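Local coordinates for protein esterase D (Cellvibrio japonicus, PDB 2W87) that binds glucuronic acid through a calcium-binding carbohydrate-binding module of family 35, part of a larger secreted enzyme that probably hydrolyses feruloyl esters in plant cell walls, at residues 12-17 / 29-34; 39-44 / 118-123; 2-7 / 124-129; 21-26 / 90-95. One frame throughout, in Å; residues are numbered along the deposited sequence.

Contact 1. Residues 12-17 / 29-34. With CA (calcium ion), chain C; CA (calcium ion), chain D; GCU (alpha-D-glucopyranuronic acid), chain E.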
loop_
_atom_site.group_PDB
_atom_site.type_symbol
_atom_site.label_atom_id
_atom_site.label_comp_id
_atom_site.label_asym_id
_atom_site.label_seq_id
_atom_site.Cartn_x
_atom_site.Cartn_y
_atom_site.Cartn_z
ATOM N N CYS A 12 0.214 -8.905 3.726
ATOM C CA CYS A 12 1.330 -9.652 4.286
ATOM C C CYS A 12 1.851 -9.133 5.619
ATOM O O CYS A 12 2.153 -9.914 6.514
ATOM C CB CYS A 12 2.478 -9.736 3.277
ATOM S SG CYS A 12 2.033 -10.681 1.843
ATOM N N ARG A 13 2.038 -7.837 5.732
ATOM C CA ARG A 13 2.743 -7.301 6.878
ATOM C C ARG A 13 2.579 -5.807 6.974
ATOM O O ARG A 13 2.415 -5.136 5.966
ATOM C CB ARG A 13 4.261 -7.592 6.778
ATOM C CG ARG A 13 5.016 -7.281 8.035
ATOM C CD ARG A 13 6.486 -7.506 7.900
ATOM N NE ARG A 13 7.214 -6.312 7.508
ATOM C CZ ARG A 13 7.776 -6.123 6.316
ATOM N NH1 ARG A 13 7.682 -7.058 5.367
ATOM N NH2 ARG A 13 8.429 -4.990 6.063
ATOM N N VAL A 14 2.564 -5.321 8.211
ATOM C CA VAL A 14 2.808 -3.901 8.511
ATOM C C VAL A 14 3.868 -3.817 9.618
ATOM O O VAL A 14 3.801 -4.542 10.608
ATOM C CB VAL A 14 1.543 -3.127 8.927
ATOM C CG1 VAL A 14 0.813 -3.807 10.074
ATOM C CG2 VAL A 14 1.880 -1.651 9.258
ATOM N N ASP A 15 4.862 -2.958 9.392
ATOM C CA ASP A 15 5.805 -2.587 10.447
ATOM C C ASP A 15 5.134 -1.521 11.281
ATOM O O ASP A 15 5.261 -0.320 11.007
ATOM C CB ASP A 15 7.108 -2.084 9.852
ATOM C CG ASP A 15 7.771 -3.113 8.972
ATOM O OD1 ASP A 15 7.795 -4.309 9.402
ATOM O OD2 ASP A 15 8.228 -2.737 7.840
ATOM N N GLY A 16 4.402 -1.967 12.287
ATOM C CA GLY A 16 3.467 -1.098 13.011
ATOM C C GLY A 16 2.267 -1.913 13.466
ATOM O O GLY A 16 2.420 -3.039 13.901
ATOM N N THR A 17 1.068 -1.357 13.349
ATOM C CA THR A 17 -0.137 -2.020 13.808
ATOM C C THR A 17 -1.244 -1.907 12.794
ATOM O O THR A 17 -1.176 -1.062 11.919
ATOM C CB THR A 17 -0.650 -1.419 15.152
ATOM O OG1 THR A 17 -0.741 0.008 15.075
ATOM C CG2 THR A 17 0.246 -1.807 16.309
ATOM N N GLY A 29 -10.063 -2.179 9.301
ATOM C CA GLY A 29 -9.200 -1.108 9.792
ATOM C C GLY A 29 -8.256 -0.534 8.741
ATOM O O GLY A 29 -8.590 -0.438 7.565
ATOM N N PHE A 30 -7.074 -0.157 9.201
ATOM C CA PHE A 30 -6.050 0.420 8.348
ATOM C C PHE A 30 -4.687 0.100 8.928
ATOM O O PHE A 30 -4.562 -0.183 10.119
ATOM C CB PHE A 30 -6.244 1.927 8.223
ATOM C CG PHE A 30 -6.364 2.654 9.540
ATOM C CD1 PHE A 30 -5.241 3.054 10.240
ATOM C CD2 PHE A 30 -7.608 2.953 10.071
ATOM C CE1 PHE A 30 -5.357 3.729 11.433
ATOM C CE2 PHE A 30 -7.731 3.633 11.253
ATOM C CZ PHE A 30 -6.609 4.026 11.941
ATOM N N ALA A 31 -3.678 0.067 8.075
ATOM C CA ALA A 31 -2.313 -0.203 8.521
ATOM C C ALA A 31 -1.691 1.118 8.984
ATOM O O ALA A 31 -1.658 2.115 8.240
ATOM C CB ALA A 31 -1.491 -0.822 7.383
ATOM N N ASN A 32 -1.163 1.107 10.204
ATOM C CA ASN A 32 -0.505 2.260 10.801
ATOM C C ASN A 32 0.978 1.957 11.030
ATOM O O ASN A 32 1.328 1.245 11.967
ATOM C CB ASN A 32 -1.173 2.573 12.140
ATOM C CG ASN A 32 -0.479 3.678 12.908
ATOM O OD1 ASN A 32 0.493 4.281 12.426
ATOM N ND2 ASN A 32 -0.987 3.960 14.121
ATOM N N THR A 33 1.844 2.456 10.162
ATOM C CA THR A 33 3.283 2.202 10.311
ATOM C C THR A 33 3.865 2.901 11.535
ATOM O O THR A 33 3.423 3.993 11.914
ATOM C CB THR A 33 4.114 2.683 9.093
ATOM O OG1 THR A 33 3.887 4.082 8.861
ATOM C CG2 THR A 33 3.771 1.868 7.856
ATOM N N ASN A 34 4.853 2.249 12.134
ATOM C CA ASN A 34 5.823 2.915 12.971
ATOM C C ASN A 34 6.234 4.228 12.333
ATOM O O ASN A 34 6.328 4.315 11.116
ATOM C CB ASN A 34 7.098 2.067 13.063
ATOM C CG ASN A 34 6.897 0.756 13.819
ATOM O OD1 ASN A 34 6.048 0.675 14.702
ATOM N ND2 ASN A 34 7.707 -0.271 13.485
HETATM CA CA CA C . 2.078 5.964 12.063
HETATM CA CA CA D . -8.907 -1.267 5.349
HETATM C C1 GCU E . -1.377 9.678 15.465
HETATM C C2 GCU E . -2.550 9.020 14.737
HETATM C C3 GCU E . -2.076 7.717 14.102
HETATM C C4 GCU E . -0.989 8.049 13.100
HETATM C C5 GCU E . 0.137 8.790 13.837
HETATM C C6 GCU E . 1.258 9.222 12.901
HETATM O O1 GCU E . -0.934 8.743 16.448
HETATM O O2 GCU E . -3.582 8.734 15.666
HETATM O O3 GCU E . -3.151 7.039 13.449
HETATM O O4 GCU E . -0.431 6.856 12.491
HETATM O O5 GCU E . -0.375 9.972 14.452
HETATM O O6A GCU E . 1.697 8.351 12.136
HETATM O O6B GCU E . 1.684 10.401 12.950
HETATM O O HOH W 1 3.602 6.641 10.243
HETATM O O HOH W 2 2.331 5.711 14.469
HETATM O O HOH W 3 0.946 5.702 9.878
#
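Thr17 and Asn32 sit opposite each other in the antiparallel hairpin of strands 16-19 and 30-33, their side chains side by side on one face. Two backbone hydrogen bonds close the pair: Thr17 N to Asn32 O at 3.0 Å, and Asn32 N to Thr17 O at 2.8 Å, the second nearly straight at 170°. Thr17 OG1 lies beside Asn32 CB at 3.9 Å and is itself hydrogen-bonded to Asp19. With CG anti to the backbone N (chi1 175°), Asn32 reaches beyond the strand, and OD1 binds a calcium ion at 2.3 Å while ND2 is held by Asp19. Next along, the ladder steps to Gly16 opposite Thr33, where the backbones are closely paired and Gly16 CA makes a CA-H...O contact of 3.3 Å with Asn32 O. Asn34 then folds over the turn at Asp15, its N donating to Asp15 O at 2.8 Å on a lone pair in the carbonyl plane. Behind this, Val14 packs CG2 on Ala31 CB at 3.9 Å. Arg13, on the strand before the turn, grips the Asp15 carboxylate side-on through NE and NH2. Thr33 O, Asn35, three waters and O4 and O6A of the glucuronic acid complete the calcium shell. The metal therefore bridges protein and sugar, and its charge probably offsets that of the uronate carboxylate, consistent with recognition of an acidic sugar.

Contact 2. Residues 39-44 / 118-123. With GCU (alpha-D-glucopyranuronic acid), chain E.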
loop_
_atom_site.group_PDB
_atom_site.type_symbol
_atom_site.label_atom_id
_atom_site.label_comp_id
_atom_site.label_asym_id
_atom_site.label_seq_id
_atom_site.Cartn_x
_atom_site.Cartn_y
_atom_site.Cartn_z
ATOM N N ALA A 39 9.710 2.120 7.394
ATOM C CA ALA A 39 8.563 1.336 7.869
ATOM C C ALA A 39 7.600 1.066 6.702
ATOM O O ALA A 39 7.259 1.970 5.947
ATOM C CB ALA A 39 7.872 2.035 9.032
ATOM N N ALA A 40 7.166 -0.190 6.575
ATOM C CA ALA A 40 6.456 -0.645 5.391
ATOM C C ALA A 40 5.092 -1.281 5.628
ATOM O O ALA A 40 4.745 -1.729 6.756
ATOM C CB ALA A 40 7.343 -1.575 4.570
ATOM N N VAL A 41 4.314 -1.287 4.539
ATOM C CA VAL A 41 3.130 -2.124 4.410
ATOM C C VAL A 41 3.419 -3.013 3.236
ATOM O O VAL A 41 3.946 -2.539 2.207
ATOM C CB VAL A 41 1.818 -1.317 4.196
ATOM C CG1 VAL A 41 0.601 -2.272 4.161
ATOM C CG2 VAL A 41 1.667 -0.287 5.301
ATOM N N VAL A 42 3.091 -4.299 3.366
ATOM C CA VAL A 42 3.430 -5.285 2.335
ATOM C C VAL A 42 2.216 -6.127 1.937
ATOM O O VAL A 42 1.471 -6.623 2.801
ATOM C CB VAL A 42 4.591 -6.228 2.771
ATOM C CG1 VAL A 42 5.013 -7.161 1.635
ATOM C CG2 VAL A 42 5.789 -5.437 3.279
ATOM N N TRP A 43 2.029 -6.250 0.620
ATOM C CA TRP A 43 0.999 -7.076 0.006
ATOM C C TRP A 43 1.633 -8.050 -0.954
ATOM O O TRP A 43 2.777 -7.886 -1.375
ATOM C CB TRP A 43 0.006 -6.234 -0.801
ATOM C CG TRP A 43 -0.657 -5.124 -0.053
ATOM C CD1 TRP A 43 -1.800 -5.194 0.628
ATOM C CD2 TRP A 43 -0.192 -3.775 0.055
ATOM N NE1 TRP A 43 -2.105 -3.971 1.187
ATOM C CE2 TRP A 43 -1.132 -3.075 0.835
ATOM C CE3 TRP A 43 0.919 -3.091 -0.442
ATOM C CZ2 TRP A 43 -0.998 -1.729 1.124
ATOM C CZ3 TRP A 43 1.042 -1.744 -0.158
ATOM C CH2 TRP A 43 0.104 -1.085 0.625
ATOM N N ALA A 44 0.846 -9.036 -1.365
ATOM C CA ALA A 44 1.301 -10.023 -2.340
ATOM C C ALA A 44 0.203 -10.243 -3.370
ATOM O O ALA A 44 -0.943 -10.518 -3.010
ATOM C CB ALA A 44 1.639 -11.330 -1.683
ATOM N N GLU A 118 8.738 10.171 9.540
ATOM C CA GLU A 118 7.368 10.132 10.056
ATOM C C GLU A 118 6.673 8.805 9.738
ATOM O O GLU A 118 5.601 8.534 10.254
ATOM C CB GLU A 118 6.524 11.261 9.480
ATOM C CG GLU A 118 6.953 12.646 9.901
ATOM C CD GLU A 118 5.846 13.667 9.689
ATOM O OE1 GLU A 118 4.872 13.675 10.485
ATOM O OE2 GLU A 118 5.978 14.491 8.756
ATOM N N GLY A 119 7.289 7.984 8.906
ATOM C CA GLY A 119 6.648 6.751 8.488
ATOM C C GLY A 119 5.677 7.059 7.360
ATOM O O GLY A 119 5.745 8.117 6.720
ATOM N N LEU A 120 4.772 6.126 7.095
ATOM C CA LEU A 120 3.751 6.326 6.082
ATOM C C LEU A 120 2.516 7.024 6.627
ATOM O O LEU A 120 2.340 7.150 7.828
ATOM C CB LEU A 120 3.331 4.970 5.494
ATOM C CG LEU A 120 4.352 4.263 4.609
ATOM C CD1 LEU A 120 3.798 2.850 4.226
ATOM C CD2 LEU A 120 4.652 5.077 3.362
ATOM N N PRO A 121 1.629 7.464 5.721
ATOM C CA PRO A 121 0.299 7.767 6.206
ATOM C C PRO A 121 -0.357 6.468 6.679
ATOM O O PRO A 121 0.236 5.383 6.531
ATOM C CB PRO A 121 -0.421 8.276 4.960
ATOM C CG PRO A 121 0.575 8.448 3.928
ATOM C CD PRO A 121 1.733 7.575 4.263
ATOM N N ASN A 122 -1.550 6.565 7.252
ATOM C CA ASN A 122 -2.332 5.367 7.534
ATOM C C ASN A 122 -2.878 4.835 6.216
ATOM O O ASN A 122 -3.406 5.608 5.412
ATOM C CB ASN A 122 -3.465 5.709 8.500
ATOM C CG ASN A 122 -2.974 5.992 9.919
ATOM O OD1 ASN A 122 -1.881 5.560 10.322
ATOM N ND2 ASN A 122 -3.800 6.676 10.697
ATOM N N ILE A 123 -2.752 3.530 5.979
ATOM C CA ILE A 123 -3.100 2.931 4.681
ATOM C C ILE A 123 -4.327 2.055 4.825
ATOM O O ILE A 123 -4.310 1.037 5.511
ATOM C CB ILE A 123 -1.940 2.073 4.110
ATOM C CG1 ILE A 123 -0.630 2.886 4.076
ATOM C CG2 ILE A 123 -2.343 1.424 2.783
ATOM C CD1 ILE A 123 -0.648 4.117 3.201
HETATM C C1 GCU E . -1.377 9.678 15.465
HETATM C C2 GCU E . -2.550 9.020 14.737
HETATM C C3 GCU E . -2.076 7.717 14.102
HETATM C C4 GCU E . -0.989 8.049 13.100
HETATM C C5 GCU E . 0.137 8.790 13.837
HETATM C C6 GCU E . 1.258 9.222 12.901
HETATM O O1 GCU E . -0.934 8.743 16.448
HETATM O O2 GCU E . -3.582 8.734 15.666
HETATM O O3 GCU E . -3.151 7.039 13.449
HETATM O O4 GCU E . -0.431 6.856 12.491
HETATM O O5 GCU E . -0.375 9.972 14.452
HETATM O O6A GCU E . 1.697 8.351 12.136
HETATM O O6B GCU E . 1.684 10.401 12.950
#
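Val41 points straight at the 118-123 segment, and its CG2 branch is shared by two partners. Leu120 comes across it at a slant, CD1 lying 3.9 Å from Val41 CG2, while Ile123 runs past in the reverse direction with CG1 at 4.1 Å from that same methyl. The other branch, Val41 CG1, is anti to the backbone N (chi1 -176°) and rests over the rim of one face of the Trp43 indole within its own strand. Ile123 meets that indole differently: its CG2 approaches the edge, in the ring plane, 3.8 Å from Trp43 CZ2. This is the hydrophobic interior of the beta-sandwich fold of these carbohydrate-binding modules, where strand 40-47 of one sheet faces the start of strand 122-129 of the other; no hydrogen bond passes between the two segments. Phe11 meets the Trp43 ring from strand 11-14, its plane nearly perpendicular. Toward the sugar-binding end, Leu120 CG lies 3.9 Å from Ala39 O, and the leucine's backbone N is hydrogen-bonded to Thr33 OG1. Asn122 turns the other way, away from Val41, and its side-chain amide meets O3 and O4 of the glucuronic acid.

Contact 3. Residues 2-7 / 124-129. With CA (calcium ion), chain D.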
loop_
_atom_site.group_PDB
_atom_site.type_symbol
_atom_site.label_atom_id
_atom_site.label_comp_id
_atom_site.label_asym_id
_atom_site.label_seq_id
_atom_site.Cartn_x
_atom_site.Cartn_y
_atom_site.Cartn_z
ATOM N N LEU A 2 -8.970 -6.271 -7.758
ATOM C CA LEU A 2 -8.606 -6.941 -6.541
ATOM C C LEU A 2 -8.459 -5.881 -5.443
ATOM O O LEU A 2 -7.645 -4.975 -5.581
ATOM C CB LEU A 2 -7.295 -7.654 -6.761
ATOM C CG LEU A 2 -6.738 -8.489 -5.629
ATOM C CD1 LEU A 2 -7.697 -9.638 -5.298
ATOM C CD2 LEU A 2 -5.381 -9.009 -6.035
ATOM N N LEU A 3 -9.248 -5.991 -4.383
ATOM C CA LEU A 3 -9.208 -5.026 -3.292
ATOM C C LEU A 3 -8.638 -5.709 -2.056
ATOM O O LEU A 3 -9.270 -6.590 -1.465
ATOM C CB LEU A 3 -10.589 -4.443 -3.013
ATOM C CG LEU A 3 -10.691 -3.433 -1.860
ATOM C CD1 LEU A 3 -9.729 -2.269 -2.053
ATOM C CD2 LEU A 3 -12.139 -2.942 -1.710
ATOM N N LEU A 4 -7.437 -5.302 -1.679
ATOM C CA LEU A 4 -6.709 -5.935 -0.587
ATOM C C LEU A 4 -6.836 -5.102 0.671
ATOM O O LEU A 4 -6.435 -3.928 0.728
ATOM C CB LEU A 4 -5.226 -6.156 -0.951
ATOM C CG LEU A 4 -5.010 -6.952 -2.235
ATOM C CD1 LEU A 4 -3.544 -6.969 -2.590
ATOM C CD2 LEU A 4 -5.565 -8.383 -2.074
ATOM N N GLN A 5 -7.417 -5.747 1.669
ATOM C CA GLN A 5 -7.600 -5.207 3.009
ATOM C C GLN A 5 -6.689 -5.951 4.000
ATOM O O GLN A 5 -6.366 -7.114 3.807
ATOM C CB GLN A 5 -9.050 -5.385 3.478
ATOM C CG GLN A 5 -10.098 -4.691 2.624
ATOM C CD GLN A 5 -10.181 -3.200 2.851
ATOM O OE1 GLN A 5 -9.448 -2.651 3.660
ATOM N NE2 GLN A 5 -11.114 -2.537 2.153
ATOM N N GLU A 6 -6.297 -5.255 5.070
ATOM C CA GLU A 6 -5.786 -5.893 6.263
ATOM C C GLU A 6 -6.648 -7.089 6.647
ATOM O O GLU A 6 -7.872 -7.086 6.423
ATOM C CB GLU A 6 -5.753 -4.896 7.420
ATOM C CG GLU A 6 -7.134 -4.374 7.863
ATOM C CD GLU A 6 -7.800 -3.397 6.876
ATOM O OE1 GLU A 6 -7.056 -2.711 6.138
ATOM O OE2 GLU A 6 -9.068 -3.283 6.833
ATOM N N ALA A 7 -6.005 -8.113 7.203
ATOM C CA ALA A 7 -6.710 -9.259 7.754
ATOM C C ALA A 7 -7.397 -10.083 6.683
ATOM O O ALA A 7 -8.354 -10.805 6.995
ATOM C CB ALA A 7 -7.712 -8.802 8.756
ATOM N N ASP A 124 -5.395 2.435 4.147
ATOM C CA ASP A 124 -6.657 1.697 4.279
ATOM C C ASP A 124 -6.693 0.433 3.458
ATOM O O ASP A 124 -7.138 -0.618 3.932
ATOM C CB ASP A 124 -7.817 2.586 3.848
ATOM C CG ASP A 124 -9.154 1.898 3.932
ATOM O OD1 ASP A 124 -9.346 1.035 4.811
ATOM O OD2 ASP A 124 -10.049 2.268 3.146
ATOM N N SER A 125 -6.257 0.554 2.215
ATOM C CA SER A 125 -6.361 -0.530 1.261
ATOM C C SER A 125 -5.485 -0.317 0.037
ATOM O O SER A 125 -5.093 0.810 -0.273
ATOM C CB SER A 125 -7.792 -0.625 0.805
ATOM O OG SER A 125 -8.223 0.557 0.138
ATOM N N LEU A 126 -5.279 -1.417 -0.693
ATOM C CA LEU A 126 -4.638 -1.400 -1.990
ATOM C C LEU A 126 -5.603 -2.049 -2.978
ATOM O O LEU A 126 -6.050 -3.169 -2.757
ATOM C CB LEU A 126 -3.321 -2.196 -1.973
ATOM C CG LEU A 126 -2.619 -2.339 -3.327
ATOM C CD1 LEU A 126 -2.087 -0.987 -3.797
ATOM C CD2 LEU A 126 -1.522 -3.395 -3.283
ATOM N N SER A 127 -5.926 -1.336 -4.051
ATOM C CA SER A 127 -6.772 -1.860 -5.123
ATOM C C SER A 127 -5.882 -2.070 -6.344
ATOM O O SER A 127 -5.041 -1.239 -6.633
ATOM C CB SER A 127 -7.867 -0.850 -5.440
ATOM O OG SER A 127 -8.448 -1.141 -6.675
ATOM N N VAL A 128 -6.076 -3.180 -7.048
ATOM C CA VAL A 128 -5.232 -3.558 -8.168
ATOM C C VAL A 128 -6.122 -3.868 -9.367
ATOM O O VAL A 128 -7.035 -4.697 -9.265
ATOM C CB VAL A 128 -4.429 -4.806 -7.838
ATOM C CG1 VAL A 128 -3.455 -5.126 -8.953
ATOM C CG2 VAL A 128 -3.697 -4.626 -6.508
ATOM N N VAL A 129 -5.873 -3.196 -10.486
ATOM C CA VAL A 129 -6.646 -3.459 -11.706
ATOM C C VAL A 129 -5.737 -3.726 -12.901
ATOM O O VAL A 129 -4.773 -3.009 -13.132
ATOM C CB VAL A 129 -7.573 -2.290 -12.084
ATOM C CG1 VAL A 129 -8.498 -2.764 -13.208
ATOM C CG2 VAL A 129 -8.370 -1.820 -10.894
HETATM CA CA CA D . -8.907 -1.267 5.349
#
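A calcium ion joins the two segments at one end: the Gln5 side chain binds it, Glu6 chelates it with both carboxylate oxygens, and Asp124 supplies its backbone O and, at 2.4 Å, its OD1. Thr26 O and Gly29 O complete the seven ligands, and Asp124 OD2 turns to a salt bridge with Arg58. Strand 2-5, leading to the metal, pairs antiparallel with strand 122-129 as an edge strand of the beta sandwich. Leu4 and Leu126 form one hydrogen-bonded pair, with Leu4 N to Leu126 O at 2.8 Å and 169°; Leu2 and Val128 form the other, Leu2 N reaching Val128 O at 2.9 Å. The side chains of these four residues share the face turned to strand 40-47, where Leu4 and Leu126 lie alongside each other and both touch Trp43. On the other face Leu3, with CG anti to its own N (chi1 179°), leans across the neighbouring strand, its CD1 coming 3.8 Å from Ser125 CB.

Contact 4. Residues 21-26 / 90-95. With CA (calcium ion), chain D; GCU (alpha-D-glucopyranuronic acid), chain E.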
loop_
_atom_site.group_PDB
_atom_site.type_symbol
_atom_site.label_atom_id
_atom_site.label_comp_id
_atom_site.label_asym_id
_atom_site.label_seq_id
_atom_site.Cartn_x
_atom_site.Cartn_y
_atom_site.Cartn_z
ATOM N N ASN A 21 -9.085 3.266 14.987
ATOM C CA ASN A 21 -9.493 4.346 15.898
ATOM C C ASN A 21 -9.703 5.706 15.219
ATOM O O ASN A 21 -9.811 6.732 15.894
ATOM C CB ASN A 21 -8.469 4.501 17.022
ATOM C CG ASN A 21 -7.113 4.937 16.514
ATOM O OD1 ASN A 21 -6.719 4.567 15.414
ATOM N ND2 ASN A 21 -6.396 5.732 17.307
ATOM N N HIS A 22 -9.730 5.723 13.898
ATOM C CA HIS A 22 -10.153 6.899 13.144
ATOM C C HIS A 22 -11.192 6.427 12.142
ATOM O O HIS A 22 -10.978 5.434 11.472
ATOM C CB HIS A 22 -8.986 7.509 12.359
ATOM C CG HIS A 22 -7.853 7.982 13.209
ATOM N ND1 HIS A 22 -7.995 8.985 14.143
ATOM C CD2 HIS A 22 -6.547 7.625 13.228
ATOM C CE1 HIS A 22 -6.825 9.212 14.716
ATOM N NE2 HIS A 22 -5.932 8.391 14.186
ATOM N N THR A 23 -12.295 7.153 12.007
ATOM C CA THR A 23 -13.343 6.724 11.102
ATOM C C THR A 23 -12.938 6.851 9.639
ATOM O O THR A 23 -12.006 7.564 9.304
ATOM C CB THR A 23 -14.630 7.535 11.358
ATOM O OG1 THR A 23 -14.355 8.932 11.218
ATOM C CG2 THR A 23 -15.174 7.246 12.784
ATOM N N GLY A 24 -13.634 6.112 8.786
ATOM C CA GLY A 24 -13.627 6.338 7.341
ATOM C C GLY A 24 -12.899 5.278 6.528
ATOM O O GLY A 24 -12.923 5.329 5.308
ATOM N N PHE A 25 -12.263 4.324 7.217
ATOM C CA PHE A 25 -11.570 3.214 6.571
ATOM C C PHE A 25 -12.618 2.216 6.075
ATOM O O PHE A 25 -13.814 2.337 6.390
ATOM C CB PHE A 25 -10.646 2.503 7.549
ATOM C CG PHE A 25 -11.351 2.015 8.792
ATOM C CD1 PHE A 25 -12.016 0.807 8.790
ATOM C CD2 PHE A 25 -11.352 2.774 9.937
ATOM C CE1 PHE A 25 -12.698 0.371 9.912
ATOM C CE2 PHE A 25 -12.003 2.345 11.051
ATOM C CZ PHE A 25 -12.675 1.111 11.028
ATOM N N THR A 26 -12.157 1.219 5.325
ATOM C CA THR A 26 -12.980 0.143 4.821
ATOM C C THR A 26 -12.344 -1.162 5.319
ATOM O O THR A 26 -11.215 -1.155 5.783
ATOM C CB THR A 26 -13.111 0.192 3.288
ATOM O OG1 THR A 26 -11.829 0.172 2.664
ATOM C CG2 THR A 26 -13.845 1.461 2.853
ATOM N N ALA A 90 -6.647 15.509 7.848
ATOM C CA ALA A 90 -7.104 14.907 9.079
ATOM C C ALA A 90 -6.913 13.400 8.985
ATOM O O ALA A 90 -6.915 12.856 7.895
ATOM C CB ALA A 90 -8.589 15.221 9.305
ATOM N N TRP A 91 -6.794 12.733 10.131
ATOM C CA TRP A 91 -6.685 11.275 10.134
ATOM C C TRP A 91 -7.998 10.584 9.754
ATOM O O TRP A 91 -8.046 9.370 9.526
ATOM C CB TRP A 91 -6.178 10.756 11.490
ATOM C CG TRP A 91 -4.812 11.213 11.784
ATOM C CD1 TRP A 91 -4.422 12.134 12.723
ATOM C CD2 TRP A 91 -3.614 10.817 11.095
ATOM N NE1 TRP A 91 -3.067 12.309 12.675
ATOM C CE2 TRP A 91 -2.541 11.515 11.689
ATOM C CE3 TRP A 91 -3.343 9.927 10.059
ATOM C CZ2 TRP A 91 -1.220 11.365 11.260
ATOM C CZ3 TRP A 91 -2.017 9.776 9.628
ATOM C CH2 TRP A 91 -0.973 10.480 10.229
ATOM N N THR A 92 -9.072 11.368 9.696
ATOM C CA THR A 92 -10.372 10.860 9.303
ATOM C C THR A 92 -10.730 11.168 7.850
ATOM O O THR A 92 -11.802 10.792 7.404
ATOM C CB THR A 92 -11.449 11.462 10.228
ATOM O OG1 THR A 92 -11.249 12.874 10.344
ATOM C CG2 THR A 92 -11.333 10.832 11.616
ATOM N N THR A 93 -9.845 11.838 7.121
ATOM C CA THR A 93 -10.044 12.183 5.713
ATOM C C THR A 93 -9.135 11.298 4.897
ATOM O O THR A 93 -7.914 11.281 5.106
ATOM C CB THR A 93 -9.740 13.665 5.405
ATOM O OG1 THR A 93 -10.716 14.472 6.071
ATOM C CG2 THR A 93 -9.760 13.937 3.884
ATOM N N TRP A 94 -9.761 10.533 4.007
ATOM C CA TRP A 94 -9.077 9.563 3.190
ATOM C C TRP A 94 -9.039 10.027 1.760
ATOM O O TRP A 94 -10.024 10.587 1.248
ATOM C CB TRP A 94 -9.770 8.215 3.289
ATOM C CG TRP A 94 -9.863 7.728 4.698
ATOM C CD1 TRP A 94 -10.799 8.069 5.626
ATOM C CD2 TRP A 94 -8.937 6.854 5.368
ATOM N NE1 TRP A 94 -10.534 7.445 6.818
ATOM C CE2 TRP A 94 -9.394 6.698 6.690
ATOM C CE3 TRP A 94 -7.773 6.188 4.974
ATOM C CZ2 TRP A 94 -8.729 5.913 7.628
ATOM C CZ3 TRP A 94 -7.106 5.376 5.920
ATOM C CH2 TRP A 94 -7.592 5.259 7.228
ATOM N N GLN A 95 -7.924 9.781 1.099
ATOM C CA GLN A 95 -7.777 10.085 -0.322
ATOM C C GLN A 95 -7.095 8.870 -0.986
ATOM O O GLN A 95 -6.714 7.890 -0.308
ATOM C CB GLN A 95 -6.963 11.364 -0.493
ATOM C CG GLN A 95 -7.568 12.570 0.135
ATOM C CD GLN A 95 -8.922 12.983 -0.407
ATOM O OE1 GLN A 95 -9.365 12.524 -1.457
ATOM N NE2 GLN A 95 -9.593 13.864 0.319
HETATM CA CA CA D . -8.907 -1.267 5.349
HETATM C C1 GCU E . -1.377 9.678 15.465
HETATM C C2 GCU E . -2.550 9.020 14.737
HETATM C C3 GCU E . -2.076 7.717 14.102
HETATM C C4 GCU E . -0.989 8.049 13.100
HETATM C C5 GCU E . 0.137 8.790 13.837
HETATM C C6 GCU E . 1.258 9.222 12.901
HETATM O O1 GCU E . -0.934 8.743 16.448
HETATM O O2 GCU E . -3.582 8.734 15.666
HETATM O O3 GCU E . -3.151 7.039 13.449
HETATM O O4 GCU E . -0.431 6.856 12.491
HETATM O O5 GCU E . -0.375 9.972 14.452
HETATM O O6A GCU E . 1.697 8.351 12.136
HETATM O O6B GCU E . 1.684 10.401 12.950
HETATM O O HOH W 4 -14.301 9.377 8.649
#
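The imidazole of His22 lies flat over Trp91: Trp91 CB stands 3.5 Å from the ring centroid, only 2° off the normal, a CH-pi contact. Beyond CB the indole's five-membered ring continues as an offset stack, its plane 19° from the imidazole's. Asn21 CG approaches the opposite face of His22 toward its rim, and the glucuronic acid is at the edge, with NE2 hydrogen-bonded to O2 at 2.8 Å and to O3 at 3.2 Å. The sugar also lies over one face of the Trp91 indole, C4 toward the rim, so the two rings form an aromatic platform and a polar edge for the same ligand.

Trp94 is used in another way. Trp94 NE1 donates to Thr23 O at 2.9 Å, almost straight (174°) and in the indole plane, while the Gly24-Phe25 backbone crosses one face and Phe25 CB packs on Trp94 CZ2 at 3.9 Å. Gly24 C comes within 3.2 Å of Trp94 NE1, with Gly24 O over the indole face. Farther out, Thr23 and Thr92 lie side by side, OG1 of Thr23 being 3.6 Å from Thr92 CG2, and a water joins Thr23 OG1 to Thr92 O. The two loops thus meet at the sandwich rim, one between strands 16-19 and 30-33, the other, with its type I turn from Ala90 to Thr93, leading into strand 95-103, with Asn122 of strand 122-129 against both His22 and Trp91.

In the fold
Contact 3 spans the chain, pairing its first strand with 122-129, and the other three fall between its segments. Contact 1 closes before contact 2 opens, while contact 4 crosses both. The centres of contacts 1 and 2 are about 6 Å apart, joined by the backbone hydrogen bond between Ala31 and Ile123; those of contacts 3 and 4 are about 16 Å apart. Strand 122-129 serves contacts 2 and 3, and Trp43 of contact 2 packs on Leu4 and Leu126 of contact 3. One calcium ion ties together contacts 1, 3 and 4; the sugar touches contacts 1, 2 and 4. The binding site is thus assembled from loops and strand ends at one rim of the sandwich.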